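CAMP factor (Mobiluncus curtisii, PDB 6JLC) probably acts as a pore-forming toxin in the co-haemolytic CAMP reaction, seen here as an all-helical piece of the longer chain. Local coordinates at residues A35-E40 with L83-S88; T75-E80 with Y122-S127; K98-L103 with T151-D156. All coordinates share one frame; numbering follows the deposited sequence.

Interaction 1 (A35-E40 with L83-S88); sequences ADWSKE and LTVDKS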
ATOM      1  N   ALA A  35       0.441  -6.711   4.543  1.00 40.55           N
ATOM      2  CA  ALA A  35      -0.974  -6.393   4.390  1.00 38.43           C
ATOM      3  C   ALA A  35      -1.736  -7.576   3.811  1.00 37.34           C
ATOM      4  O   ALA A  35      -1.215  -8.341   2.998  1.00 39.48           O
ATOM      5  CB  ALA A  35      -1.160  -5.162   3.511  1.00 34.74           C
ATOM      6  N   ASP A  36      -2.988  -7.727   4.254  1.00 38.64           N
ATOM      7  CA  ASP A  36      -3.833  -8.802   3.744  1.00 43.99           C
ATOM      8  C   ASP A  36      -4.047  -8.682   2.235  1.00 45.17           C
ATOM      9  O   ASP A  36      -4.143  -9.697   1.534  1.00 43.42           O
ATOM     10  CB  ASP A  36      -5.175  -8.792   4.487  1.00 44.60           C
ATOM     11  CG  ASP A  36      -5.019  -9.038   5.984  1.00 52.65           C
ATOM     12  OD1 ASP A  36      -4.934 -10.221   6.382  1.00 52.01           O
ATOM     13  OD2 ASP A  36      -4.964  -8.053   6.760  1.00 49.92           O
ATOM     14  N   TRP A  37      -4.098  -7.452   1.715  1.00 39.89           N
ATOM     15  CA  TRP A  37      -4.343  -7.251   0.291  1.00 38.35           C
ATOM     16  C   TRP A  37      -3.160  -7.646  -0.594  1.00 42.07           C
ATOM     17  O   TRP A  37      -3.342  -7.804  -1.807  1.00 43.85           O
ATOM     18  CB  TRP A  37      -4.725  -5.790   0.030  1.00 37.53           C
ATOM     19  CG  TRP A  37      -3.720  -4.772   0.509  1.00 47.78           C
ATOM     20  CD1 TRP A  37      -2.421  -4.630   0.088  1.00 46.90           C
ATOM     21  CD2 TRP A  37      -3.937  -3.743   1.490  1.00 53.33           C
ATOM     22  NE1 TRP A  37      -1.821  -3.582   0.752  1.00 50.02           N
ATOM     23  CE2 TRP A  37      -2.727  -3.020   1.614  1.00 51.30           C
ATOM     24  CE3 TRP A  37      -5.033  -3.365   2.281  1.00 60.01           C
ATOM     25  CZ2 TRP A  37      -2.582  -1.945   2.502  1.00 54.41           C
ATOM     26  CZ3 TRP A  37      -4.889  -2.289   3.155  1.00 57.32           C
ATOM     27  CH2 TRP A  37      -3.673  -1.592   3.255  1.00 55.83           C
ATOM     28  N   SER A  38      -1.960  -7.820  -0.036  1.00 38.89           N
ATOM     29  CA  SER A  38      -0.763  -8.003  -0.850  1.00 37.09           C
ATOM     30  C   SER A  38      -0.419  -9.468  -1.102  1.00 38.02           C
ATOM     31  O   SER A  38       0.633  -9.752  -1.695  1.00 32.56           O
ATOM     32  CB  SER A  38       0.429  -7.292  -0.197  1.00 40.70           C
ATOM     33  OG  SER A  38       0.724  -7.866   1.058  1.00 50.15           O
ATOM     34  N   LYS A  39      -1.287 -10.398  -0.691  1.00 38.23           N
ATOM     35  CA  LYS A  39      -0.983 -11.822  -0.820  1.00 42.02           C
ATOM     36  C   LYS A  39      -0.560 -12.200  -2.239  1.00 38.41           C
ATOM     37  O   LYS A  39       0.411 -12.942  -2.425  1.00 38.14           O
ATOM     38  CB  LYS A  39      -2.194 -12.648  -0.379  1.00 42.31           C
ATOM     39  CG  LYS A  39      -1.938 -14.145  -0.299  1.00 52.23           C
ATOM     40  CD  LYS A  39      -3.209 -14.891   0.081  1.00 54.69           C
ATOM     41  CE  LYS A  39      -2.981 -16.393   0.136  1.00 61.12           C
ATOM     42  NZ  LYS A  39      -4.217 -17.124   0.540  1.00 64.70           N
ATOM     43  N   GLU A  40      -1.251 -11.682  -3.256  1.00 35.19           N
ATOM     44  CA  GLU A  40      -1.003 -12.082  -4.638  1.00 33.01           C
ATOM     45  C   GLU A  40      -0.446 -10.943  -5.497  1.00 32.42           C
ATOM     46  O   GLU A  40      -0.678 -10.898  -6.710  1.00 30.58           O
ATOM     47  CB  GLU A  40      -2.286 -12.640  -5.254  1.00 36.27           C
ATOM     48  CG  GLU A  40      -2.841 -13.896  -4.552  1.00 37.54           C
ATOM     49  CD  GLU A  40      -1.985 -15.139  -4.785  1.00 47.72           C
ATOM     50  OE1 GLU A  40      -1.247 -15.184  -5.794  1.00 44.05           O
ATOM     51  OE2 GLU A  40      -2.057 -16.076  -3.956  1.00 51.47           O
ATOM     52  N   LEU A  83      -6.551   1.758  -7.245  1.00 27.63           N
ATOM     53  CA  LEU A  83      -7.328   2.771  -6.532  1.00 29.89           C
ATOM     54  C   LEU A  83      -7.804   2.255  -5.185  1.00 30.11           C
ATOM     55  O   LEU A  83      -7.812   2.999  -4.193  1.00 26.81           O
ATOM     56  CB  LEU A  83      -8.535   3.211  -7.362  1.00 29.57           C
ATOM     57  CG  LEU A  83      -8.291   3.900  -8.693  1.00 41.18           C
ATOM     58  CD1 LEU A  83      -9.619   4.050  -9.449  1.00 38.15           C
ATOM     59  CD2 LEU A  83      -7.618   5.258  -8.456  1.00 45.58           C
ATOM     60  N   THR A  84      -8.236   0.992  -5.139  1.00 26.51           N
ATOM     61  CA  THR A  84      -8.828   0.452  -3.920  1.00 26.39           C
ATOM     62  C   THR A  84      -7.785   0.335  -2.812  1.00 24.54           C
ATOM     63  O   THR A  84      -8.041   0.698  -1.653  1.00 28.39           O
ATOM     64  CB  THR A  84      -9.467  -0.916  -4.217  1.00 25.59           C
ATOM     65  OG1 THR A  84     -10.450  -0.770  -5.259  1.00 27.48           O
ATOM     66  CG2 THR A  84     -10.151  -1.460  -2.971  1.00 26.97           C
ATOM     67  N   VAL A  85      -6.619  -0.218  -3.145  1.00 25.02           N
ATOM     68  CA  VAL A  85      -5.566  -0.401  -2.157  1.00 25.55           C
ATOM     69  C   VAL A  85      -5.057   0.955  -1.681  1.00 27.64           C
ATOM     70  O   VAL A  85      -4.765   1.141  -0.496  1.00 28.27           O
ATOM     71  CB  VAL A  85      -4.440  -1.268  -2.752  1.00 26.24           C
ATOM     72  CG1 VAL A  85      -3.222  -1.295  -1.838  1.00 29.31           C
ATOM     73  CG2 VAL A  85      -4.940  -2.705  -3.007  1.00 25.27           C
ATOM     74  N   ASP A  86      -4.973   1.928  -2.591  1.00 27.35           N
ATOM     75  CA  ASP A  86      -4.529   3.271  -2.220  1.00 27.50           C
ATOM     76  C   ASP A  86      -5.501   3.908  -1.229  1.00 28.56           C
ATOM     77  O   ASP A  86      -5.092   4.444  -0.193  1.00 29.75           O
ATOM     78  CB  ASP A  86      -4.389   4.125  -3.486  1.00 25.25           C
ATOM     79  CG  ASP A  86      -3.446   5.321  -3.310  1.00 39.91           C
ATOM     80  OD1 ASP A  86      -2.627   5.336  -2.377  1.00 34.84           O
ATOM     81  OD2 ASP A  86      -3.523   6.245  -4.135  1.00 34.35           O
ATOM     82  N   LYS A  87      -6.801   3.855  -1.532  1.00 26.61           N
ATOM     83  CA  LYS A  87      -7.784   4.425  -0.612  1.00 32.58           C
ATOM     84  C   LYS A  87      -7.765   3.695   0.720  1.00 29.24           C
ATOM     85  O   LYS A  87      -7.868   4.317   1.785  1.00 30.44           O
ATOM     86  CB  LYS A  87      -9.187   4.363  -1.215  1.00 29.54           C
ATOM     87  CG  LYS A  87      -9.387   5.296  -2.378  1.00 41.26           C
ATOM     88  CD  LYS A  87     -10.849   5.618  -2.547  1.00 45.77           C
ATOM     89  CE  LYS A  87     -11.612   4.399  -2.987  1.00 48.41           C
ATOM     90  NZ  LYS A  87     -13.007   4.764  -3.335  1.00 49.24           N
ATOM     91  N   SER A  88      -7.665   2.367   0.676  1.00 28.24           N
ATOM     92  CA  SER A  88      -7.652   1.586   1.906  1.00 25.88           C
ATOM     93  C   SER A  88      -6.466   1.969   2.784  1.00 28.47           C
ATOM     94  O   SER A  88      -6.624   2.229   3.985  1.00 30.46           O
ATOM     95  CB  SER A  88      -7.602   0.107   1.576  1.00 31.53           C
ATOM     96  OG  SER A  88      -7.368  -0.631   2.755  1.00 46.21           O
TER
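Trp37 lays its indole over one methyl of Val85, and this overlap is the heart of the contact. The branch that touches is CG1. It stands 3.8 Å from the centroid of the five-membered ring and only 13° off the ring normal, a CH-pi contact made over the face. Its nearest ring atom is Trp37 NE1, 3.7 Å from Val85 CG1. The valine sends CG1 there because that methyl lies anti to its backbone N (chi1 171°). On the indole side, CG sits between the backbone N and the carbonyl carbon (chi1 56°), which carries the ring out of the short 3-10 turn toward helix 68-91.

The six-membered ring reaches one turn further along that helix. There the hydroxyl of Ser88 comes in obliquely, with Trp37 CZ3 as its nearest ring atom. No hydrogen-bonding partner for this buried hydroxyl is found in the model, so the contact gives it aromatic carbon and no polar bond.

From within its own loop, Ala35 CB stands 3.2 Å above the ring plane on the other side, so methyls from loop and helix lie on opposite faces of the indole, each offset toward the rim. Ala35 also shapes the turn: its carbonyl oxygen accepts from Ser38 N at 3.2 Å and from Ser38 OG at 2.8 Å. Both donors arrive from the same face of the carbonyl plane, a double grip that ties the residues before and after the tryptophan together.

Val85 also packs on Leu25 and Ile28 of helix 8-31, while Ser88 touches Leu103 of helix 97-114. The indole of the 3-10 turn between helices 8-31 and 41-59 thus packs on helix 68-91 within the all-helical fold of the CAMP factor family.

Interaction 2 (T75-E80 with Y122-S127); sequences THLIVE and YQLNDS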
ATOM      1  N   THR A  75      -7.672  -3.977 -18.074  1.00 23.17           N
ATOM      2  CA  THR A  75      -7.030  -2.698 -17.776  1.00 22.52           C
ATOM      3  C   THR A  75      -7.792  -1.955 -16.689  1.00 24.99           C
ATOM      4  O   THR A  75      -7.203  -1.501 -15.701  1.00 24.35           O
ATOM      5  CB  THR A  75      -6.939  -1.848 -19.050  1.00 25.91           C
ATOM      6  OG1 THR A  75      -6.069  -2.490 -19.994  1.00 25.55           O
ATOM      7  CG2 THR A  75      -6.411  -0.461 -18.743  1.00 27.17           C
ATOM      8  N   HIS A  76      -9.111  -1.817 -16.858  1.00 24.00           N
ATOM      9  CA  HIS A  76      -9.913  -1.134 -15.848  1.00 26.56           C
ATOM     10  C   HIS A  76      -9.813  -1.820 -14.493  1.00 22.33           C
ATOM     11  O   HIS A  76      -9.804  -1.147 -13.458  1.00 23.15           O
ATOM     12  CB  HIS A  76     -11.370  -1.038 -16.293  1.00 26.08           C
ATOM     13  CG  HIS A  76     -11.542  -0.235 -17.542  1.00 32.79           C
ATOM     14  ND1 HIS A  76     -12.416  -0.591 -18.550  1.00 36.94           N
ATOM     15  CD2 HIS A  76     -10.909   0.881 -17.973  1.00 32.30           C
ATOM     16  CE1 HIS A  76     -12.336   0.292 -19.528  1.00 38.82           C
ATOM     17  NE2 HIS A  76     -11.422   1.193 -19.207  1.00 37.20           N
ATOM     18  N   LEU A  77      -9.732  -3.155 -14.471  1.00 23.34           N
ATOM     19  CA  LEU A  77      -9.673  -3.845 -13.182  1.00 19.61           C
ATOM     20  C   LEU A  77      -8.330  -3.617 -12.480  1.00 24.51           C
ATOM     21  O   LEU A  77      -8.288  -3.397 -11.262  1.00 23.73           O
ATOM     22  CB  LEU A  77      -9.957  -5.338 -13.363  1.00 22.35           C
ATOM     23  CG  LEU A  77      -9.971  -6.208 -12.090  1.00 24.24           C
ATOM     24  CD1 LEU A  77     -10.901  -5.654 -11.006  1.00 22.70           C
ATOM     25  CD2 LEU A  77     -10.414  -7.629 -12.462  1.00 25.68           C
ATOM     26  N   ILE A  78      -7.221  -3.654 -13.225  1.00 22.34           N
ATOM     27  CA  ILE A  78      -5.937  -3.343 -12.600  1.00 22.64           C
ATOM     28  C   ILE A  78      -5.950  -1.931 -12.032  1.00 24.93           C
ATOM     29  O   ILE A  78      -5.494  -1.700 -10.904  1.00 24.27           O
ATOM     30  CB  ILE A  78      -4.782  -3.561 -13.596  1.00 19.86           C
ATOM     31  CG1 ILE A  78      -4.650  -5.066 -13.862  1.00 24.68           C
ATOM     32  CG2 ILE A  78      -3.475  -3.026 -13.019  1.00 25.26           C
ATOM     33  CD1 ILE A  78      -3.458  -5.470 -14.680  1.00 33.75           C
ATOM     34  N   VAL A  79      -6.508  -0.969 -12.777  1.00 22.97           N
ATOM     35  CA  VAL A  79      -6.583   0.400 -12.271  1.00 21.42           C
ATOM     36  C   VAL A  79      -7.409   0.444 -10.996  1.00 26.73           C
ATOM     37  O   VAL A  79      -7.047   1.111 -10.020  1.00 23.74           O
ATOM     38  CB  VAL A  79      -7.149   1.336 -13.357  1.00 23.27           C
ATOM     39  CG1 VAL A  79      -7.557   2.683 -12.767  1.00 29.52           C
ATOM     40  CG2 VAL A  79      -6.124   1.492 -14.482  1.00 22.98           C
ATOM     41  N   GLU A  80      -8.520  -0.297 -10.977  1.00 24.50           N
ATOM     42  CA  GLU A  80      -9.398  -0.309  -9.814  1.00 23.39           C
ATOM     43  C   GLU A  80      -8.715  -0.932  -8.609  1.00 23.13           C
ATOM     44  O   GLU A  80      -8.929  -0.488  -7.474  1.00 26.28           O
ATOM     45  CB  GLU A  80     -10.680  -1.080 -10.130  1.00 21.86           C
ATOM     46  CG  GLU A  80     -11.804  -0.793  -9.131  1.00 27.86           C
ATOM     47  CD  GLU A  80     -12.334   0.623  -9.290  1.00 33.39           C
ATOM     48  OE1 GLU A  80     -12.278   1.138 -10.426  1.00 31.35           O
ATOM     49  OE2 GLU A  80     -12.815   1.210  -8.296  1.00 31.23           O
ATOM     50  N   TYR A 122     -17.770  -9.936 -18.336  1.00 26.28           N
ATOM     51  CA  TYR A 122     -18.720  -9.849 -17.229  1.00 26.55           C
ATOM     52  C   TYR A 122     -18.022 -10.052 -15.889  1.00 22.23           C
ATOM     53  O   TYR A 122     -18.280  -9.315 -14.929  1.00 27.29           O
ATOM     54  CB  TYR A 122     -19.841 -10.886 -17.406  1.00 24.76           C
ATOM     55  CG  TYR A 122     -20.753 -10.642 -18.589  1.00 33.12           C
ATOM     56  CD1 TYR A 122     -20.868  -9.382 -19.155  1.00 40.80           C
ATOM     57  CD2 TYR A 122     -21.520 -11.676 -19.129  1.00 42.61           C
ATOM     58  CE1 TYR A 122     -21.707  -9.149 -20.229  1.00 50.23           C
ATOM     59  CE2 TYR A 122     -22.365 -11.452 -20.204  1.00 47.72           C
ATOM     60  CZ  TYR A 122     -22.454 -10.183 -20.746  1.00 54.87           C
ATOM     61  OH  TYR A 122     -23.286  -9.938 -21.816  1.00 61.56           O
ATOM     62  N   GLN A 123     -17.134 -11.048 -15.806  1.00 24.46           N
ATOM     63  CA  GLN A 123     -16.488 -11.363 -14.538  1.00 27.16           C
ATOM     64  C   GLN A 123     -15.545 -10.250 -14.117  1.00 30.02           C
ATOM     65  O   GLN A 123     -15.500  -9.869 -12.941  1.00 26.36           O
ATOM     66  CB  GLN A 123     -15.722 -12.678 -14.649  1.00 25.81           C
ATOM     67  CG  GLN A 123     -16.626 -13.882 -14.806  1.00 27.41           C
ATOM     68  CD  GLN A 123     -15.851 -15.133 -15.149  1.00 27.94           C
ATOM     69  OE1 GLN A 123     -14.773 -15.074 -15.752  1.00 28.63           O
ATOM     70  NE2 GLN A 123     -16.411 -16.289 -14.775  1.00 25.63           N
ATOM     71  N   LEU A 124     -14.769  -9.730 -15.071  1.00 23.65           N
ATOM     72  CA  LEU A 124     -13.850  -8.645 -14.760  1.00 21.92           C
ATOM     73  C   LEU A 124     -14.607  -7.397 -14.330  1.00 24.65           C
ATOM     74  O   LEU A 124     -14.205  -6.708 -13.380  1.00 24.36           O
ATOM     75  CB  LEU A 124     -12.964  -8.360 -15.977  1.00 23.01           C
ATOM     76  CG  LEU A 124     -12.090  -9.532 -16.429  1.00 26.99           C
ATOM     77  CD1 LEU A 124     -11.578  -9.291 -17.834  1.00 23.58           C
ATOM     78  CD2 LEU A 124     -10.915  -9.761 -15.475  1.00 24.69           C
ATOM     79  N   ASN A 125     -15.699  -7.071 -15.030  1.00 23.86           N
ATOM     80  CA  ASN A 125     -16.508  -5.927 -14.633  1.00 26.82           C
ATOM     81  C   ASN A 125     -17.153  -6.163 -13.271  1.00 29.09           C
ATOM     82  O   ASN A 125     -17.272  -5.234 -12.462  1.00 27.37           O
ATOM     83  CB  ASN A 125     -17.587  -5.645 -15.687  1.00 30.33           C
ATOM     84  CG  ASN A 125     -17.015  -5.005 -16.938  1.00 30.75           C
ATOM     85  OD1 ASN A 125     -15.927  -4.433 -16.907  1.00 34.26           O
ATOM     86  ND2 ASN A 125     -17.752  -5.081 -18.035  1.00 30.82           N
ATOM     87  N   ASP A 126     -17.571  -7.404 -13.001  1.00 22.04           N
ATOM     88  CA  ASP A 126     -18.151  -7.696 -11.693  1.00 25.40           C
ATOM     89  C   ASP A 126     -17.101  -7.590 -10.585  1.00 23.99           C
ATOM     90  O   ASP A 126     -17.437  -7.235  -9.446  1.00 26.43           O
ATOM     91  CB  ASP A 126     -18.808  -9.079 -11.704  1.00 25.24           C
ATOM     92  CG  ASP A 126     -20.130  -9.094 -12.472  1.00 33.19           C
ATOM     93  OD1 ASP A 126     -20.651  -8.010 -12.816  1.00 30.42           O
ATOM     94  OD2 ASP A 126     -20.642 -10.192 -12.743  1.00 30.04           O
ATOM     95  N   SER A 127     -15.838  -7.884 -10.891  1.00 22.22           N
ATOM     96  CA  SER A 127     -14.774  -7.671  -9.905  1.00 22.56           C
ATOM     97  C   SER A 127     -14.602  -6.192  -9.581  1.00 26.89           C
ATOM     98  O   SER A 127     -14.386  -5.823  -8.418  1.00 25.97           O
ATOM     99  CB  SER A 127     -13.453  -8.263 -10.399  1.00 22.11           C
ATOM    100  OG  SER A 127     -13.588  -9.665 -10.588  1.00 26.62           O
TER
HETATM  101  O   HOH W   1     -14.568  -2.734 -18.531  1.00 34.98           O
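Asn125 OD1 accepts a 2.7 Å hydrogen bond from a water that also bonds to His76 ND1 at 3.0 Å, and through this one molecule the two helices meet in a polar bridge. The water lies in the plane of the imidazole, at its edge. The amide end reaches it although the Asn125 side chain starts out pointing away from helix 68-91.

Beside the bridge the contact turns apolar. Leu77 CD2 meets Leu124 CD2 at 3.7 Å, the two side chains crossing at about a right angle. The other Leu77 branch, CD1, lies 3.7 Å from Ser127 CB, and CD2 approaches that same carbon equally closely, so the fork of the leucine straddles the serine beta carbon. With CG anti to the backbone N (chi1 -178°), Leu77 extends toward helix 121-139 and meets both partners. The backbones are close here, Leu77 CA and Leu124 CA being 6.6 Å apart.

Leu77 continues onto Ile128 and Leu131 of the same partner helix and onto Ala110 and Val114 of helix 97-114. One turn on from Leu77, Glu80 forms a salt bridge with Arg132. With no direct hydrogen bond between the two segments, their joining rests on leucine methyls packed on each other and on the CB of Ser127, with a water linking the polar side chains at the margin.

Interaction 3 (K98-L103 with T151-D156); sequences KAHVEL and TIYVKD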
ATOM      1  N   LYS A  98     -11.454  -6.906  10.726  1.00 31.78           N
ATOM      2  CA  LYS A  98     -12.481  -7.463   9.843  1.00 31.15           C
ATOM      3  C   LYS A  98     -12.610  -6.664   8.551  1.00 32.07           C
ATOM      4  O   LYS A  98     -12.828  -7.241   7.477  1.00 27.81           O
ATOM      5  CB  LYS A  98     -13.821  -7.501  10.579  1.00 34.66           C
ATOM      6  CG  LYS A  98     -14.982  -8.147   9.842  1.00 40.88           C
ATOM      7  CD  LYS A  98     -16.289  -7.831  10.579  1.00 45.00           C
ATOM      8  CE  LYS A  98     -17.406  -8.803  10.236  1.00 57.66           C
ATOM      9  NZ  LYS A  98     -18.128  -8.449   8.985  1.00 62.74           N
ATOM     10  N   ALA A  99     -12.485  -5.332   8.633  1.00 28.06           N
ATOM     11  CA  ALA A  99     -12.526  -4.515   7.425  1.00 28.89           C
ATOM     12  C   ALA A  99     -11.407  -4.897   6.467  1.00 30.09           C
ATOM     13  O   ALA A  99     -11.617  -4.978   5.251  1.00 29.24           O
ATOM     14  CB  ALA A  99     -12.444  -3.027   7.783  1.00 28.24           C
ATOM     15  N   HIS A 100     -10.211  -5.147   6.998  1.00 26.92           N
ATOM     16  CA  HIS A 100      -9.066  -5.435   6.144  1.00 23.64           C
ATOM     17  C   HIS A 100      -9.101  -6.856   5.594  1.00 27.33           C
ATOM     18  O   HIS A 100      -8.630  -7.101   4.474  1.00 23.39           O
ATOM     19  CB  HIS A 100      -7.776  -5.210   6.917  1.00 25.57           C
ATOM     20  CG  HIS A 100      -7.547  -3.775   7.255  1.00 27.89           C
ATOM     21  ND1 HIS A 100      -7.870  -3.238   8.487  1.00 32.19           N
ATOM     22  CD2 HIS A 100      -7.064  -2.752   6.513  1.00 30.80           C
ATOM     23  CE1 HIS A 100      -7.572  -1.951   8.493  1.00 29.54           C
ATOM     24  NE2 HIS A 100      -7.084  -1.630   7.306  1.00 32.35           N
ATOM     25  N   VAL A 101      -9.599  -7.806   6.376  1.00 27.67           N
ATOM     26  CA  VAL A 101      -9.749  -9.166   5.861  1.00 31.35           C
ATOM     27  C   VAL A 101     -10.699  -9.171   4.668  1.00 28.91           C
ATOM     28  O   VAL A 101     -10.415  -9.776   3.622  1.00 25.63           O
ATOM     29  CB  VAL A 101     -10.229 -10.109   6.974  1.00 30.83           C
ATOM     30  CG1 VAL A 101     -10.617 -11.465   6.382  1.00 31.25           C
ATOM     31  CG2 VAL A 101      -9.134 -10.270   8.018  1.00 31.46           C
ATOM     32  N   GLU A 102     -11.828  -8.474   4.803  1.00 27.26           N
ATOM     33  CA  GLU A 102     -12.828  -8.454   3.740  1.00 28.26           C
ATOM     34  C   GLU A 102     -12.318  -7.710   2.507  1.00 31.27           C
ATOM     35  O   GLU A 102     -12.461  -8.198   1.377  1.00 26.23           O
ATOM     36  CB  GLU A 102     -14.134  -7.848   4.260  1.00 27.80           C
ATOM     37  CG  GLU A 102     -14.761  -8.687   5.365  1.00 30.14           C
ATOM     38  CD  GLU A 102     -16.142  -8.222   5.787  1.00 39.17           C
ATOM     39  OE1 GLU A 102     -16.702  -7.295   5.160  1.00 36.61           O
ATOM     40  OE2 GLU A 102     -16.667  -8.801   6.762  1.00 40.73           O
ATOM     41  N   LEU A 103     -11.707  -6.531   2.692  1.00 25.83           N
ATOM     42  CA  LEU A 103     -11.172  -5.821   1.533  1.00 27.04           C
ATOM     43  C   LEU A 103     -10.000  -6.580   0.920  1.00 24.15           C
ATOM     44  O   LEU A 103      -9.866  -6.640  -0.308  1.00 27.87           O
ATOM     45  CB  LEU A 103     -10.766  -4.393   1.918  1.00 29.78           C
ATOM     46  CG  LEU A 103     -10.552  -3.386   0.776  1.00 35.76           C
ATOM     47  CD1 LEU A 103     -11.738  -3.302  -0.158  1.00 33.41           C
ATOM     48  CD2 LEU A 103     -10.294  -2.040   1.359  1.00 43.32           C
ATOM     49  N   THR A 151      -3.318  -3.706  14.669  1.00 30.61           N
ATOM     50  CA  THR A 151      -3.244  -4.425  13.411  1.00 29.90           C
ATOM     51  C   THR A 151      -1.891  -4.153  12.755  1.00 36.13           C
ATOM     52  O   THR A 151      -1.117  -3.297  13.193  1.00 34.25           O
ATOM     53  CB  THR A 151      -4.370  -3.989  12.483  1.00 29.67           C
ATOM     54  OG1 THR A 151      -4.221  -2.583  12.213  1.00 33.57           O
ATOM     55  CG2 THR A 151      -5.739  -4.247  13.130  1.00 26.65           C
ATOM     56  N   ILE A 152      -1.604  -4.884  11.677  1.00 37.24           N
ATOM     57  CA  ILE A 152      -0.368  -4.600  10.952  1.00 35.44           C
ATOM     58  C   ILE A 152      -0.412  -3.208  10.330  1.00 29.10           C
ATOM     59  O   ILE A 152       0.634  -2.590  10.102  1.00 30.15           O
ATOM     60  CB  ILE A 152      -0.109  -5.674   9.884  1.00 41.89           C
ATOM     61  CG1 ILE A 152      -1.155  -5.533   8.800  1.00 49.09           C
ATOM     62  CG2 ILE A 152      -0.143  -7.065  10.487  1.00 45.57           C
ATOM     63  CD1 ILE A 152      -0.570  -5.634   7.497  1.00 57.00           C
ATOM     64  N   TYR A 153      -1.611  -2.681  10.054  1.00 26.69           N
ATOM     65  CA  TYR A 153      -1.714  -1.340   9.482  1.00 28.62           C
ATOM     66  C   TYR A 153      -1.292  -0.275  10.490  1.00 29.60           C
ATOM     67  O   TYR A 153      -0.604   0.684  10.129  1.00 29.10           O
ATOM     68  CB  TYR A 153      -3.139  -1.105   8.968  1.00 28.95           C
ATOM     69  CG  TYR A 153      -3.534  -2.288   8.122  1.00 30.00           C
ATOM     70  CD1 TYR A 153      -3.142  -2.361   6.792  1.00 36.22           C
ATOM     71  CD2 TYR A 153      -4.204  -3.374   8.677  1.00 34.17           C
ATOM     72  CE1 TYR A 153      -3.450  -3.473   6.021  1.00 34.82           C
ATOM     73  CE2 TYR A 153      -4.510  -4.488   7.916  1.00 37.37           C
ATOM     74  CZ  TYR A 153      -4.136  -4.527   6.587  1.00 38.55           C
ATOM     75  OH  TYR A 153      -4.451  -5.633   5.823  1.00 36.32           O
ATOM     76  N   VAL A 154      -1.667  -0.446  11.759  1.00 27.18           N
ATOM     77  CA  VAL A 154      -1.210   0.468  12.807  1.00 30.71           C
ATOM     78  C   VAL A 154       0.287   0.289  13.049  1.00 26.78           C
ATOM     79  O   VAL A 154       1.028   1.268  13.203  1.00 29.03           O
ATOM     80  CB  VAL A 154      -2.029   0.249  14.097  1.00 28.38           C
ATOM     81  CG1 VAL A 154      -1.426   1.041  15.271  1.00 28.38           C
ATOM     82  CG2 VAL A 154      -3.472   0.672  13.887  1.00 28.17           C
ATOM     83  N   LYS A 155       0.744  -0.964  13.115  1.00 26.22           N
ATOM     84  CA  LYS A 155       2.173  -1.251  13.240  1.00 30.54           C
ATOM     85  C   LYS A 155       2.973  -0.641  12.096  1.00 36.39           C
ATOM     86  O   LYS A 155       4.116  -0.210  12.298  1.00 30.13           O
ATOM     87  CB  LYS A 155       2.402  -2.764  13.286  1.00 31.77           C
ATOM     88  CG  LYS A 155       2.187  -3.397  14.659  1.00 36.60           C
ATOM     89  CD  LYS A 155       3.238  -2.920  15.654  1.00 33.08           C
ATOM     90  CE  LYS A 155       3.076  -3.567  17.032  1.00 35.86           C
ATOM     91  NZ  LYS A 155       3.528  -4.985  16.998  1.00 32.26           N
ATOM     92  N   ASP A 156       2.401  -0.600  10.887  1.00 29.50           N
ATOM     93  CA  ASP A 156       3.111   0.020   9.772  1.00 29.54           C
ATOM     94  C   ASP A 156       3.247   1.526   9.961  1.00 31.37           C
ATOM     95  O   ASP A 156       4.254   2.105   9.544  1.00 31.05           O
ATOM     96  CB  ASP A 156       2.414  -0.312   8.450  1.00 36.01           C
ATOM     97  CG  ASP A 156       2.554  -1.799   8.067  1.00 48.21           C
ATOM     98  OD1 ASP A 156       3.521  -2.449   8.522  1.00 48.21           O
ATOM     99  OD2 ASP A 156       1.697  -2.327   7.321  1.00 45.42           O
TER
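A histidine and a tyrosine lie almost flat on one another here: the rings of His100 and Tyr153 form an offset stack, centroids 3.7 Å apart and planes at 13°. Each CG lies anti to its own carbonyl carbon (chi1 -67° in His100, -49° in Tyr153), which helps turn the rings face to face. The two side chains run past each other in opposite directions, which brings His100 CD2 over the centre of the phenol ring and the phenol's CE2 over the rim of the imidazole. The closest carbons are modelled too near for the exact spacing to be trusted.

On the other face of Tyr153 lies Ile152 CG1, 3.6 Å above the ring plane. Its hydroxyl is probably hydrogen-bonded to Asp36 OD2, which together with the stack should limit the ring's freedom to swing. Thr151, the N-cap of the tyrosine's helix, places OG1 at the ring edge, in plane; the same oxygen takes a weak capping bond of 3.4 Å from Val154 N.

The stack thus joins the early part of helix 97-114 to the first turn of helix 152-173, while Leu103 touches Thr84 of helix 68-91 and Thr134 and Tyr135 of helix 121-139.

Interactions 1 and 3 form one continuous buried patch, their centres about 10 Å apart. They are joined by the Asp36-Tyr153 bond and by Trp37 CH2, which comes within 3.4 Å of Tyr153 CE1, the two ring planes meeting at about 45°. The loop 35-40 therefore touches both helix 68-91 and the start of helix 152-173. Ser88 CB and Leu103 CD2, 3.5 Å apart, add a further point of contact. Interaction 2, centred about 15 Å from interaction 1, shares helix 68-91 with it; there Thr84 OG1 bonds to Glu80 O. Interactions 2 and 3 do not touch: their centres are about 23 Å apart, their nearest atoms about 8 Å, and helix 97-114 lies between helices 68-91 and 121-139 in the chain.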